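Local coordinates for protein triacylglycerol lipase (Clostridium botulinum, PDB 5AH1) that hydrolyses triacylglycerols and synthetic polyesters as an esterase of the alpha/beta-hydrolase fold that carries a bound zinc ion, at residues A149-K153 against F154-R158; E200-I203 against N204-Q207. One frame throughout, in Å; residues are numbered along the deposited sequence.

Contact 1: A149-K153 against F154-R158. With ZN (zinc ion), chain B.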
loop_
_atom_site.group_PDB
_atom_site.type_symbol
_atom_site.label_atom_id
_atom_site.label_comp_id
_atom_site.label_asym_id
_atom_site.label_seq_id
_atom_site.Cartn_x
_atom_site.Cartn_y
_atom_site.Cartn_z
ATOM N N ALA A 149 15.615 6.723 -18.744
ATOM C CA ALA A 149 15.582 5.405 -19.352
ATOM C C ALA A 149 14.201 4.793 -19.188
ATOM O O ALA A 149 13.618 4.277 -20.134
ATOM C CB ALA A 149 16.658 4.519 -18.776
ATOM N N HIS A 150 13.686 4.841 -17.976
ATOM C CA HIS A 150 12.363 4.315 -17.688
ATOM C C HIS A 150 11.301 5.018 -18.509
ATOM O O HIS A 150 10.444 4.370 -19.126
ATOM C CB HIS A 150 12.069 4.502 -16.201
ATOM C CG HIS A 150 10.674 4.135 -15.819
ATOM N ND1 HIS A 150 10.336 2.909 -15.283
ATOM C CD2 HIS A 150 9.523 4.844 -15.883
ATOM C CE1 HIS A 150 9.038 2.883 -15.038
ATOM N NE2 HIS A 150 8.516 4.041 -15.408
ATOM N N ALA A 151 11.354 6.343 -18.542
ATOM C CA ALA A 151 10.325 7.096 -19.248
ATOM C C ALA A 151 10.364 6.790 -20.749
ATOM O O ALA A 151 9.328 6.717 -21.415
ATOM C CB ALA A 151 10.492 8.581 -18.987
ATOM N N LYS A 152 11.559 6.595 -21.287
ATOM C CA LYS A 152 11.685 6.247 -22.686
ATOM C C LYS A 152 11.134 4.847 -22.943
ATOM O O LYS A 152 10.413 4.625 -23.919
ATOM C CB LYS A 152 13.136 6.328 -23.152
ATOM C CG LYS A 152 13.295 6.005 -24.629
ATOM C CD LYS A 152 14.726 6.201 -25.084
ATOM C CE LYS A 152 14.912 5.839 -26.557
ATOM N NZ LYS A 152 16.315 6.097 -27.008
ATOM N N LYS A 153 11.490 3.893 -22.094
ATOM C CA LYS A 153 11.039 2.524 -22.256
ATOM C C LYS A 153 9.520 2.395 -22.222
ATOM O O LYS A 153 8.929 1.684 -23.038
ATOM C CB LYS A 153 11.657 1.658 -21.158
ATOM C CG LYS A 153 11.225 0.197 -21.196
ATOM C CD LYS A 153 11.922 -0.605 -20.112
ATOM C CE LYS A 153 11.493 -2.054 -20.134
ATOM N NZ LYS A 153 12.018 -2.725 -21.358
ATOM N N PHE A 154 8.895 3.084 -21.270
ATOM C CA PHE A 154 7.458 2.958 -21.063
ATOM C C PHE A 154 6.640 4.034 -21.785
ATOM O O PHE A 154 5.414 4.023 -21.739
ATOM C CB PHE A 154 7.158 2.868 -19.567
ATOM C CG PHE A 154 7.630 1.578 -18.961
ATOM C CD1 PHE A 154 7.072 0.374 -19.332
ATOM C CD2 PHE A 154 8.657 1.562 -18.035
ATOM C CE1 PHE A 154 7.517 -0.815 -18.782
ATOM C CE2 PHE A 154 9.105 0.369 -17.483
ATOM C CZ PHE A 154 8.532 -0.821 -17.860
ATOM N N LYS A 155 7.327 4.936 -22.482
ATOM C CA LYS A 155 6.691 5.958 -23.312
ATOM C C LYS A 155 5.794 6.886 -22.514
ATOM O O LYS A 155 4.637 7.106 -22.838
ATOM C CB LYS A 155 5.919 5.305 -24.456
ATOM C CG LYS A 155 6.761 4.322 -25.264
ATOM C CD LYS A 155 5.935 3.577 -26.295
ATOM C CE LYS A 155 6.789 2.568 -27.066
ATOM N NZ LYS A 155 7.435 1.536 -26.188
ATOM N N HIS A 156 6.360 7.440 -21.451
ATOM C CA HIS A 156 5.698 8.484 -20.681
ATOM C C HIS A 156 6.673 9.595 -20.320
ATOM O O HIS A 156 7.850 9.531 -20.641
ATOM C CB HIS A 156 4.885 7.919 -19.488
ATOM C CG HIS A 156 5.666 7.433 -18.287
ATOM N ND1 HIS A 156 6.442 8.245 -17.488
ATOM C CD2 HIS A 156 5.657 6.219 -17.678
ATOM C CE1 HIS A 156 6.910 7.540 -16.471
ATOM N NE2 HIS A 156 6.435 6.311 -16.550
ATOM N N ASN A 157 6.178 10.641 -19.678
ATOM C CA ASN A 157 7.008 11.795 -19.391
ATOM C C ASN A 157 8.061 11.444 -18.358
ATOM O O ASN A 157 7.794 10.689 -17.418
ATOM C CB ASN A 157 6.169 12.931 -18.805
ATOM C CG ASN A 157 5.285 13.593 -19.815
ATOM O OD1 ASN A 157 5.564 13.563 -21.008
ATOM N ND2 ASN A 157 4.213 14.209 -19.340
ATOM N N ARG A 158 9.249 12.022 -18.505
ATOM C CA ARG A 158 10.281 11.902 -17.476
ATOM C C ARG A 158 9.928 12.678 -16.216
ATOM O O ARG A 158 10.188 12.201 -15.112
ATOM C CB ARG A 158 11.637 12.371 -17.989
ATOM C CG ARG A 158 12.728 12.322 -16.933
ATOM C CD ARG A 158 14.127 12.672 -17.427
ATOM N NE ARG A 158 15.031 12.794 -16.293
ATOM C CZ ARG A 158 16.271 13.269 -16.362
ATOM N NH1 ARG A 158 16.845 13.609 -17.491
ATOM N NH2 ARG A 158 16.950 13.437 -15.254
HETATM ZN ZN ZN B . 6.558 4.727 -15.225
HETATM O O HOH W 1 9.951 2.289 -25.862
#
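The carbonyl oxygen of Ala151 takes up two successive amides as the chain leaves helix 148-154: His156 N donates to Ala151 O at 3.1 Å, in the carbonyl plane on a lone pair, while the bond from Lys155 N is bent and weak. With Lys155 in positive phi and a second weak bond from its N to Lys152 O, the turn is a Schellman motif. It reverses the chain so that one face of the His156 ring lies over Ala151 CA, and both imidazoles turn to the same metal. His150 NE2 and His156 NE2 each bind zinc at 2.1 Å, and Asp130 and Asp302 complete the site. The two rings reach it obliquely, their planes 63° apart. His150 gets there with CG anti to its backbone N (chi1 174°), whereas the His156 ring is placed between backbone N and carbonyl carbon. The far nitrogen of His156 is also fixed: ND1 donates to Asn157 O at 2.8 Å, the acceptor lying close to the ring plane. Phe154 covers one face of His150, its CD2 3.3 Å from His150 CE1, and the aliphatic part of Lys153 runs alongside Phe154, with Lys153 CG 4.2 Å above the centre of that ring. On the outer side of the turn, a water joins Lys155 NZ to Lys153 O. Because the ND1 proton of His156 is committed to a backbone carbonyl, NE2 is left to the metal with its rotation set, and the carbonyl probably makes the ring a stronger zinc donor.

Contact 2: E200-I203 against N204-Q207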
loop_
_atom_site.group_PDB
_atom_site.type_symbol
_atom_site.label_atom_id
_atom_site.label_comp_id
_atom_site.label_asym_id
_atom_site.label_seq_id
_atom_site.Cartn_x
_atom_site.Cartn_y
_atom_site.Cartn_z
ATOM N N GLU A 200 20.711 0.601 -12.357
ATOM C CA GLU A 200 21.758 0.477 -13.367
ATOM C C GLU A 200 21.300 1.054 -14.702
ATOM O O GLU A 200 22.068 1.716 -15.398
ATOM C CB GLU A 200 22.178 -0.988 -13.542
ATOM C CG GLU A 200 22.836 -1.616 -12.309
ATOM C CD GLU A 200 24.055 -0.848 -11.819
ATOM O OE1 GLU A 200 24.931 -0.519 -12.646
ATOM O OE2 GLU A 200 24.143 -0.590 -10.598
ATOM N N GLU A 201 20.043 0.814 -15.057
ATOM C CA GLU A 201 19.533 1.320 -16.336
ATOM C C GLU A 201 19.614 2.837 -16.375
ATOM O O GLU A 201 20.025 3.414 -17.381
ATOM C CB GLU A 201 18.084 0.884 -16.589
ATOM C CG GLU A 201 17.883 -0.612 -16.656
ATOM C CD GLU A 201 17.410 -1.203 -15.323
ATOM O OE1 GLU A 201 18.053 -0.937 -14.282
ATOM O OE2 GLU A 201 16.382 -1.923 -15.312
ATOM N N GLU A 202 19.228 3.495 -15.282
ATOM C CA GLU A 202 19.299 4.945 -15.257
ATOM C C GLU A 202 20.745 5.445 -15.222
ATOM O O GLU A 202 21.097 6.406 -15.903
ATOM C CB GLU A 202 18.509 5.517 -14.084
ATOM C CG GLU A 202 17.030 5.233 -14.116
ATOM C CD GLU A 202 16.326 5.711 -15.372
ATOM O OE1 GLU A 202 16.805 6.657 -16.043
ATOM O OE2 GLU A 202 15.254 5.134 -15.654
ATOM N N ILE A 203 21.576 4.823 -14.395
ATOM C CA ILE A 203 22.964 5.240 -14.273
ATOM C C ILE A 203 23.679 5.148 -15.613
ATOM O O ILE A 203 24.489 6.016 -15.948
ATOM C CB ILE A 203 23.701 4.377 -13.217
ATOM C CG1 ILE A 203 23.202 4.704 -11.808
ATOM C CG2 ILE A 203 25.220 4.555 -13.302
ATOM C CD1 ILE A 203 23.585 3.650 -10.783
ATOM N N ASN A 204 23.404 4.087 -16.372
ATOM C CA ASN A 204 24.162 3.810 -17.591
ATOM C C ASN A 204 23.634 4.495 -18.846
ATOM O O ASN A 204 24.283 4.438 -19.873
ATOM C CB ASN A 204 24.239 2.300 -17.846
ATOM C CG ASN A 204 25.083 1.578 -16.822
ATOM O OD1 ASN A 204 25.974 2.166 -16.218
ATOM N ND2 ASN A 204 24.825 0.289 -16.644
ATOM N N CYS A 205 22.479 5.144 -18.800
ATOM C CA CYS A 205 21.935 5.675 -20.047
ATOM C C CYS A 205 22.498 7.047 -20.412
ATOM O O CYS A 205 22.262 7.530 -21.517
ATOM C CB CYS A 205 20.416 5.687 -20.025
ATOM S SG CYS A 205 19.725 6.982 -19.029
ATOM N N GLY A 206 23.257 7.667 -19.512
ATOM C CA GLY A 206 23.938 8.903 -19.860
ATOM C C GLY A 206 23.015 10.112 -19.948
ATOM O O GLY A 206 23.243 11.014 -20.756
ATOM N N GLN A 207 21.975 10.144 -19.124
ATOM C CA GLN A 207 21.044 11.266 -19.092
ATOM C C GLN A 207 21.644 12.474 -18.392
ATOM O O GLN A 207 22.575 12.343 -17.582
ATOM C CB GLN A 207 19.752 10.864 -18.379
ATOM C CG GLN A 207 19.875 10.674 -16.877
ATOM C CD GLN A 207 18.725 9.848 -16.360
ATOM O OE1 GLN A 207 17.606 10.349 -16.177
ATOM N NE2 GLN A 207 18.964 8.551 -16.159
HETATM O O HOH W 2 26.850 1.109 -13.703
HETATM O O HOH W 3 22.553 8.546 -16.654
#
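A bend at chi2 (-57°) folds the Glu202 carboxylate forward, toward the C-terminal end of its helix, while Gln207 sets CG between its backbone N and carbonyl carbon (chi1 71°) and then runs out extended, bringing amide to carboxylate. Gln207 NE2 there serves two oxygens of the same residue. It donates to Glu202 OE1 at 2.9 Å, on the anti lone pair and fairly straight at 156°, and to the backbone Glu202 O at 3.0 Å, an acceptor lying close to the amide plane. The two flat groups are strongly twisted against each other. This is the C-terminal end of helix 200-204, where Gly206 adopts positive phi and the chain enters the loop before strand 221-227 of the central alpha/beta-hydrolase sheet. In a Schellman motif Gln207 N would bond directly to Glu202 O; here a water takes that place, accepting from Gln207 N and donating to Glu202 O at 2.7 Å. Cys205 N adds a weak bond to the same carbonyl, which is thus satisfied by backbone, side chain and solvent. Nearer the helix start, Asn204 N donates to Glu200 O at 2.9 Å. A second water bridges Glu200 OE1 and Asn204 OD1 at the exposed edge, tentatively, since Glu200 has two conformers. The polar tips of the inner pair also reach outside the turn: the Glu202 carboxylate to the backbone of His150 and Ala149, and Gln207 OE1 to Glu148 N.

How the contacts relate
Contacts 1 and 2 follow each other along the chain, their centres 13 Å apart, yet they touch directly. The Glu202 carboxylate of 200-207 faces the first turn of helix 148-154, with OE2 2.8 Å from His150 N and OE1 3.0 Å from Ala149 N, both probable hydrogen bonds. Its negative charge there probably suits the positive end of that helix. The Glu202 side chain is about 9 Å from the zinc ion, so it is no ligand, but it holds the backbone of a residue that is one. At the far end of contact 1, Arg158, salt-bridged to Asp145, packs its CZ 3.2 Å from Gln207 OE1.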